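Local coordinates for protein ectonucleoside triphosphate diphosphohydrolase 4 (Homo sapiens, PDB 6WG5) that belongs to the GDA1/CD39 family of nucleoside phosphatases and is built on a fold related to that of the actin-like ATPases, at residues A[412-417]-A[441-446]; A[389-394]-A[466-471]; A[348-353]-A[453-458]. One frame throughout, in Å; residues are numbered along the deposited sequence.

Contact 1: residues A[412-417]-A[441-446]; sequences DYCATK and YQCFKS
Cys443 and Cys414 are joined by a disulfide, with Cys443 SG 2.0 Å from Cys414 SG, and this covalent link dominates the meeting of segments 412-417 and 441-446. Both cysteines are buried, and their CA atoms are 5.7 Å apart. In each, the sulfur stands anti to the carbonyl carbon and beside the backbone N, which swings the two SG atoms together between the helices. The torsion about the S-S bond is -128°. Cysteine suits the place because its short side chain can lock two backbones together at close range.

Tyr413, one residue before Cys414, lies beside the bond. Its ring presents an edge to the sulfur of Cys443: CD2 lies 3.7 Å from Cys443 SG, and the sulfur sits near the ring plane, a Cys sulfur-aromatic contact made at the rim. The bridge pins the end of helix 403-414 to the long helix 436-456, a cross-link that spans a mostly helical stretch of 23 residues. The ring also meets the aliphatic part of Gln442 at a slant, neither over its face nor at its edge, with ring and amide planes 81° apart; Tyr413 CE2 approaches Gln442 CG to 3.5 Å and Gln442 CB to 3.6 Å. Gln442 CG is anti to its own backbone N (chi1 160°), and the bend at chi2 turns the amide off, leaving CB and CG against the ring. Both residues have long carbon parts that can pack while the polar ends reach other partners: the amide is gripped through OE1 by Arg438 and through NE2 by the carbonyl O of Cys390, and the tyrosine hydroxyl is hydrogen-bonded to Leu439 O. Within 412-417, Thr416 OG1 is hydrogen-bonded to Asp412 O at 2.7 Å.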
# COMPACT_ATOMS: atom_id res chain seq x y z
N ASP A 412 -5.33 27.16 -9.53
CA ASP A 412 -6.61 27.83 -9.75
C ASP A 412 -7.60 27.51 -8.64
O ASP A 412 -8.37 28.38 -8.21
CB ASP A 412 -7.17 27.44 -11.12
CG ASP A 412 -6.37 28.03 -12.27
OD1 ASP A 412 -5.68 29.05 -12.05
OD2 ASP A 412 -6.43 27.47 -13.38
N TYR A 413 -7.62 26.26 -8.17
CA TYR A 413 -8.51 25.90 -7.07
C TYR A 413 -8.21 26.72 -5.82
O TYR A 413 -9.11 27.26 -5.18
CB TYR A 413 -8.41 24.40 -6.78
CG TYR A 413 -9.26 23.95 -5.60
CD1 TYR A 413 -10.57 23.55 -5.79
CD2 TYR A 413 -8.74 23.94 -4.31
CE1 TYR A 413 -11.35 23.14 -4.72
CE2 TYR A 413 -9.51 23.54 -3.24
CZ TYR A 413 -10.82 23.14 -3.45
OH TYR A 413 -11.60 22.74 -2.39
N CYS A 414 -6.92 26.84 -5.48
CA CYS A 414 -6.54 27.54 -4.25
C CYS A 414 -6.87 29.03 -4.33
O CYS A 414 -7.26 29.63 -3.32
CB CYS A 414 -5.05 27.33 -3.98
SG CYS A 414 -4.71 25.60 -3.65
N ALA A 415 -6.71 29.63 -5.50
CA ALA A 415 -6.97 31.05 -5.66
C ALA A 415 -8.46 31.38 -5.75
O ALA A 415 -8.81 32.55 -5.89
CB ALA A 415 -6.26 31.57 -6.92
N THR A 416 -9.34 30.38 -5.66
CA THR A 416 -10.78 30.60 -5.73
C THR A 416 -11.31 30.92 -4.34
O THR A 416 -10.99 30.22 -3.37
CB THR A 416 -11.48 29.36 -6.30
OG1 THR A 416 -10.95 29.06 -7.59
CG2 THR A 416 -12.99 29.60 -6.42
N LYS A 417 -12.13 31.97 -4.24
CA LYS A 417 -12.71 32.36 -2.96
C LYS A 417 -13.40 31.17 -2.30
O LYS A 417 -14.06 30.37 -2.97
CB LYS A 417 -13.71 33.49 -3.15
CG LYS A 417 -13.12 34.80 -3.63
CD LYS A 417 -14.22 35.85 -3.73
CE LYS A 417 -13.93 36.88 -4.81
NZ LYS A 417 -15.19 37.49 -5.31
N TYR A 441 -8.91 21.26 2.85
CA TYR A 441 -7.51 20.90 2.92
C TYR A 441 -6.95 20.41 1.58
O TYR A 441 -5.81 19.94 1.54
CB TYR A 441 -7.30 19.83 4.00
CG TYR A 441 -7.63 20.35 5.38
CD1 TYR A 441 -6.81 21.26 6.02
CD2 TYR A 441 -8.77 19.92 6.05
CE1 TYR A 441 -7.10 21.74 7.27
CE2 TYR A 441 -9.08 20.40 7.31
CZ TYR A 441 -8.24 21.31 7.92
OH TYR A 441 -8.53 21.79 9.18
N GLN A 442 -7.71 20.53 0.50
CA GLN A 442 -7.20 20.17 -0.82
C GLN A 442 -5.92 20.92 -1.14
O GLN A 442 -4.97 20.35 -1.70
CB GLN A 442 -8.26 20.44 -1.89
CG GLN A 442 -7.73 20.56 -3.32
CD GLN A 442 -7.27 19.24 -3.91
OE1 GLN A 442 -7.65 18.17 -3.43
NE2 GLN A 442 -6.45 19.31 -4.95
N CYS A 443 -5.87 22.21 -0.82
CA CYS A 443 -4.72 23.03 -1.20
C CYS A 443 -3.45 22.54 -0.53
O CYS A 443 -2.45 22.24 -1.20
CB CYS A 443 -4.99 24.49 -0.86
SG CYS A 443 -6.01 25.21 -2.13
N PHE A 444 -3.46 22.47 0.80
CA PHE A 444 -2.28 21.98 1.51
C PHE A 444 -1.89 20.59 1.00
O PHE A 444 -0.72 20.33 0.72
CB PHE A 444 -2.54 21.94 3.01
CG PHE A 444 -1.39 21.37 3.79
CD1 PHE A 444 -0.42 22.21 4.33
CD2 PHE A 444 -1.26 20.01 3.97
CE1 PHE A 444 0.64 21.69 5.03
CE2 PHE A 444 -0.20 19.48 4.67
CZ PHE A 444 0.76 20.33 5.20
N LYS A 445 -2.87 19.69 0.88
CA LYS A 445 -2.55 18.31 0.52
C LYS A 445 -2.08 18.19 -0.92
O LYS A 445 -1.22 17.36 -1.22
CB LYS A 445 -3.76 17.42 0.78
CG LYS A 445 -3.98 17.13 2.26
CD LYS A 445 -5.43 16.77 2.55
CE LYS A 445 -5.56 15.36 3.05
NZ LYS A 445 -6.99 14.98 3.20
N SER A 446 -2.63 19.00 -1.83
CA SER A 446 -2.15 18.97 -3.21
C SER A 446 -0.70 19.44 -3.30
O SER A 446 0.10 18.86 -4.04
CB SER A 446 -3.04 19.84 -4.10
OG SER A 446 -2.98 21.19 -3.71

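Contact 2: residues A[389-394]-A[466-471]; sequences YCTEDV and LKTALQ
Thr391 and Thr468 reach toward each other tip to tip, with Thr391 OG1 3.1 Å from Thr468 OG1, where helix 386-392 passes strand 466-468. The strand is an edge strand of a mixed six-stranded sheet and runs parallel to its neighbour, strand 381-385. The chain leaves that neighbour directly into helix 386-392 and comes back through further helices to the edge strand, a long beta-alpha-beta crossover, and this contact lies between the first helix of the crossover and its last strand.

The second meeting point is Tyr389 with Leu470, just beyond the strand. One leucine methyl does the work: Leu470 CD1 lies 3.4 Å from Tyr389 CE1 and 3.5 Å from Tyr389 OH, and the two side chains cross at about a right angle. Tyr389 sets out with its ring beside the backbone N (chi1 -59°), a course that brings the phenol end to the leucine although its CB does not face the partner. Leucine offers a branched apolar end that can rest against the aromatic carbons at this partly exposed margin.

Farther out, the tyrosine ring is held by stacking with His433 and by Arg438 of helix 436-456. Each threonine has its hydroxyl held by backbone, and the residue suits both places, being small enough for the buried interface and able to tie its oxygen to nearby main chain. Thr391 OG1 has Phe387 O, in the preceding turn, as its main hydrogen-bond partner, with Tyr388 O also close, as threonines in helices often do. Across from it, Thr468 OG1 takes a hydrogen bond from Gly399 N while facing Thr391 OG1.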
# COMPACT_ATOMS: atom_id res chain seq x y z
N TYR A 389 -7.02 11.17 -4.47
CA TYR A 389 -7.97 12.14 -3.94
C TYR A 389 -7.58 13.57 -4.31
O TYR A 389 -8.44 14.41 -4.59
CB TYR A 389 -8.09 11.99 -2.42
CG TYR A 389 -8.53 10.61 -1.97
CD1 TYR A 389 -9.49 9.90 -2.67
CD2 TYR A 389 -7.98 10.03 -0.84
CE1 TYR A 389 -9.89 8.64 -2.26
CE2 TYR A 389 -8.37 8.78 -0.41
CZ TYR A 389 -9.33 8.09 -1.13
OH TYR A 389 -9.73 6.84 -0.71
N CYS A 390 -6.27 13.86 -4.31
CA CYS A 390 -5.81 15.21 -4.60
C CYS A 390 -5.80 15.54 -6.09
O CYS A 390 -5.69 16.71 -6.44
CB CYS A 390 -4.40 15.41 -4.03
SG CYS A 390 -4.34 15.50 -2.22
N THR A 391 -5.92 14.54 -6.96
CA THR A 391 -6.02 14.79 -8.40
C THR A 391 -7.45 14.68 -8.92
O THR A 391 -7.77 15.32 -9.92
CB THR A 391 -5.14 13.81 -9.19
OG1 THR A 391 -5.50 12.46 -8.87
CG2 THR A 391 -3.66 14.03 -8.88
N GLU A 392 -8.31 13.91 -8.26
CA GLU A 392 -9.63 13.60 -8.78
C GLU A 392 -10.77 14.27 -8.02
O GLU A 392 -11.70 14.77 -8.65
CB GLU A 392 -9.86 12.09 -8.78
CG GLU A 392 -11.24 11.67 -9.29
CD GLU A 392 -11.52 12.17 -10.69
OE1 GLU A 392 -10.55 12.40 -11.44
OE2 GLU A 392 -12.71 12.35 -11.03
N ASP A 393 -10.73 14.28 -6.69
CA ASP A 393 -11.93 14.58 -5.92
C ASP A 393 -12.49 15.97 -6.24
O ASP A 393 -13.71 16.14 -6.34
CB ASP A 393 -11.65 14.44 -4.42
CG ASP A 393 -11.81 13.01 -3.94
OD1 ASP A 393 -11.83 12.09 -4.78
OD2 ASP A 393 -11.92 12.80 -2.71
N VAL A 394 -11.63 16.97 -6.40
CA VAL A 394 -12.07 18.31 -6.77
C VAL A 394 -11.44 18.78 -8.08
O VAL A 394 -12.10 19.45 -8.88
CB VAL A 394 -11.79 19.34 -5.65
CG1 VAL A 394 -12.48 18.91 -4.36
CG2 VAL A 394 -10.31 19.52 -5.42
N LEU A 466 3.47 8.10 -13.96
CA LEU A 466 2.68 7.97 -12.74
C LEU A 466 1.21 7.92 -13.09
O LEU A 466 0.72 8.77 -13.85
CB LEU A 466 2.95 9.12 -11.77
CG LEU A 466 2.02 9.15 -10.54
CD1 LEU A 466 2.28 7.94 -9.66
CD2 LEU A 466 2.17 10.43 -9.75
N LYS A 467 0.50 6.95 -12.54
CA LYS A 467 -0.95 6.86 -12.68
C LYS A 467 -1.56 6.84 -11.29
O LYS A 467 -1.32 5.90 -10.52
CB LYS A 467 -1.38 5.63 -13.47
CG LYS A 467 -2.84 5.68 -13.89
CD LYS A 467 -3.44 4.31 -14.15
CE LYS A 467 -2.84 3.64 -15.37
NZ LYS A 467 -3.78 2.65 -15.97
N THR A 468 -2.32 7.87 -10.96
CA THR A 468 -3.07 7.88 -9.71
C THR A 468 -4.37 7.11 -9.90
O THR A 468 -4.99 7.18 -10.97
CB THR A 468 -3.35 9.31 -9.26
OG1 THR A 468 -4.28 9.93 -10.16
CG2 THR A 468 -2.07 10.12 -9.23
N ALA A 469 -4.76 6.36 -8.88
CA ALA A 469 -5.90 5.47 -9.02
C ALA A 469 -6.37 5.05 -7.64
O ALA A 469 -5.62 5.11 -6.66
CB ALA A 469 -5.55 4.24 -9.85
N LEU A 470 -7.63 4.63 -7.58
CA LEU A 470 -8.20 4.06 -6.37
C LEU A 470 -8.22 2.54 -6.40
O LEU A 470 -8.12 1.90 -5.34
CB LEU A 470 -9.63 4.57 -6.17
CG LEU A 470 -10.11 4.83 -4.74
CD1 LEU A 470 -9.19 5.79 -3.99
CD2 LEU A 470 -11.53 5.37 -4.76
N GLN A 471 -8.31 1.95 -7.58
CA GLN A 471 -8.34 0.50 -7.73
C GLN A 471 -7.70 0.14 -9.07
O GLN A 471 -7.42 1.01 -9.90
CB GLN A 471 -9.77 -0.04 -7.63
CG GLN A 471 -10.79 0.72 -8.46
CD GLN A 471 -12.21 0.33 -8.11
OE1 GLN A 471 -12.49 -0.14 -7.01
NE2 GLN A 471 -13.12 0.51 -9.06

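Contact 3: residues A[348-353]-A[453-458]; sequences CRETIQ and FHRGFS
Gln353 lays its side-chain amide over one face of the guanidinium of Arg455, with Gln353 CD 3.4 Å above the centre of that plane and the two flat groups inclined by 32°. Gln353 CG stands beside its backbone N and the chain bends at chi2, folding the amide back across the arginine. A flat, polar but uncharged amide suits this spot, since it can lie on a cation without adding charge.

At the edge of the same guanidinium the contact is ionic. Glu350 brings its carboxylate there, with OE2 3.8 Å from Arg455 NH2, a long salt bridge in which the carboxylate and guanidinium planes are turned 78° against each other. Arg455 NH2 in turn lies at the edge of the Arg349 guanidinium, near its plane and 3.6 Å from Arg349 NH1, with the two guanidinium planes 44° apart. Glu451, which forms salt bridges with Arg349 NH1 and Arg455 NE, and Asp346, which forms one with Arg349 NH2, probably offset the like charges. Long flexible arginines fit such a network, as each can serve several carboxylates at a partly exposed surface.

The network joins the last turn of helix 345-352 to the end of helix 436-456. Arg349 also lies on Ala447 and Phe450 of the long helix, Ile352 packs against its Phe444, and Phe453 and Phe457 touch Leu223 of strand 221-225, bringing the helix end against the sheet.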
# COMPACT_ATOMS: atom_id res chain seq x y z
N CYS A 348 2.64 27.99 -0.73
CA CYS A 348 2.42 26.87 0.18
C CYS A 348 3.52 25.82 0.03
O CYS A 348 4.02 25.28 1.02
CB CYS A 348 1.05 26.24 -0.08
SG CYS A 348 0.68 24.84 0.99
N ARG A 349 3.90 25.52 -1.22
CA ARG A 349 4.94 24.52 -1.45
C ARG A 349 6.24 24.90 -0.77
O ARG A 349 6.91 24.05 -0.16
CB ARG A 349 5.15 24.32 -2.95
CG ARG A 349 3.98 23.69 -3.67
CD ARG A 349 4.34 23.26 -5.08
NE ARG A 349 4.73 24.39 -5.92
CZ ARG A 349 5.98 24.79 -6.12
NH1 ARG A 349 7.00 24.17 -5.54
NH2 ARG A 349 6.22 25.83 -6.91
N GLU A 350 6.64 26.17 -0.86
CA GLU A 350 7.87 26.61 -0.22
C GLU A 350 7.76 26.55 1.30
O GLU A 350 8.75 26.24 1.98
CB GLU A 350 8.23 28.03 -0.67
CG GLU A 350 8.32 28.20 -2.17
CD GLU A 350 9.31 27.25 -2.81
OE1 GLU A 350 10.21 26.75 -2.10
OE2 GLU A 350 9.20 27.00 -4.03
N THR A 351 6.58 26.83 1.84
CA THR A 351 6.42 26.88 3.29
C THR A 351 6.54 25.50 3.91
O THR A 351 7.10 25.35 5.00
CB THR A 351 5.07 27.51 3.64
OG1 THR A 351 4.93 28.76 2.96
CG2 THR A 351 4.97 27.74 5.14
N ILE A 352 6.01 24.47 3.24
CA ILE A 352 5.95 23.13 3.81
C ILE A 352 7.19 22.30 3.50
O ILE A 352 7.29 21.16 3.98
CB ILE A 352 4.69 22.39 3.33
CG1 ILE A 352 4.72 22.20 1.81
CG2 ILE A 352 3.44 23.15 3.77
CD1 ILE A 352 3.49 21.51 1.24
N GLN A 353 8.13 22.83 2.72
CA GLN A 353 9.39 22.14 2.45
C GLN A 353 10.04 21.56 3.70
O GLN A 353 10.36 20.37 3.71
CB GLN A 353 10.35 23.10 1.74
CG GLN A 353 10.14 23.20 0.25
CD GLN A 353 10.73 22.03 -0.50
OE1 GLN A 353 10.00 21.25 -1.12
NE2 GLN A 353 12.05 21.89 -0.45
N PHE A 453 6.43 14.11 -3.85
CA PHE A 453 6.70 13.35 -5.07
C PHE A 453 7.95 13.86 -5.77
O PHE A 453 8.88 13.08 -6.04
CB PHE A 453 5.48 13.44 -5.99
CG PHE A 453 5.58 12.61 -7.24
CD1 PHE A 453 5.68 11.23 -7.16
CD2 PHE A 453 5.55 13.20 -8.49
CE1 PHE A 453 5.76 10.46 -8.31
CE2 PHE A 453 5.63 12.44 -9.64
CZ PHE A 453 5.74 11.07 -9.55
N HIS A 454 8.01 15.16 -6.06
CA HIS A 454 9.04 15.69 -6.94
C HIS A 454 10.32 16.09 -6.23
O HIS A 454 11.36 16.20 -6.88
CB HIS A 454 8.50 16.90 -7.71
CG HIS A 454 7.52 16.55 -8.78
ND1 HIS A 454 7.86 15.81 -9.89
CD2 HIS A 454 6.20 16.83 -8.90
CE1 HIS A 454 6.80 15.64 -10.65
NE2 HIS A 454 5.78 16.25 -10.08
N ARG A 455 10.28 16.33 -4.92
CA ARG A 455 11.50 16.70 -4.20
C ARG A 455 11.74 15.80 -3.00
O ARG A 455 12.88 15.62 -2.57
CB ARG A 455 11.43 18.17 -3.76
CG ARG A 455 12.05 19.11 -4.79
CD ARG A 455 12.36 20.49 -4.22
NE ARG A 455 11.16 21.30 -4.03
CZ ARG A 455 11.17 22.63 -3.92
NH1 ARG A 455 12.31 23.30 -3.98
NH2 ARG A 455 10.03 23.28 -3.75
N GLY A 456 10.67 15.21 -2.46
CA GLY A 456 10.84 14.19 -1.45
C GLY A 456 11.48 12.96 -2.06
O GLY A 456 12.56 12.53 -1.63
N PHE A 457 10.83 12.39 -3.08
CA PHE A 457 11.33 11.21 -3.77
C PHE A 457 12.08 11.54 -5.05
O PHE A 457 12.64 10.63 -5.67
CB PHE A 457 10.16 10.27 -4.09
CG PHE A 457 9.45 9.74 -2.87
CD1 PHE A 457 10.16 9.22 -1.81
CD2 PHE A 457 8.07 9.78 -2.79
CE1 PHE A 457 9.50 8.74 -0.69
CE2 PHE A 457 7.41 9.30 -1.68
CZ PHE A 457 8.13 8.78 -0.62
N SER A 458 12.09 12.81 -5.47
CA SER A 458 12.94 13.29 -6.56
C SER A 458 12.47 12.80 -7.93
O SER A 458 13.29 12.58 -8.82
CB SER A 458 14.40 12.90 -6.34
OG SER A 458 14.90 13.46 -5.13

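Overall arrangement
From the N terminus the chain first passes 348-353, then 389-394, 412-417, 441-446, 453-458 and 466-471. Contact 1 closes the shortest loop and is nested inside both of the others. Contact 3 closes next, when the end of helix 436-456 returns to helix 345-352, and contact 2 last, at the edge strand 466-468; their segments alternate, so contacts 2 and 3 cross. Helix 436-456 is the common element, serving contacts 1 and 3 and leading into the strand of contact 2. Val394 packs on Tyr413, linking contacts 1 and 2. Helices 345-352, 386-392 and 403-414 thus gather on helix 436-456, which meets strand 466-468 through Phe453 and Leu466.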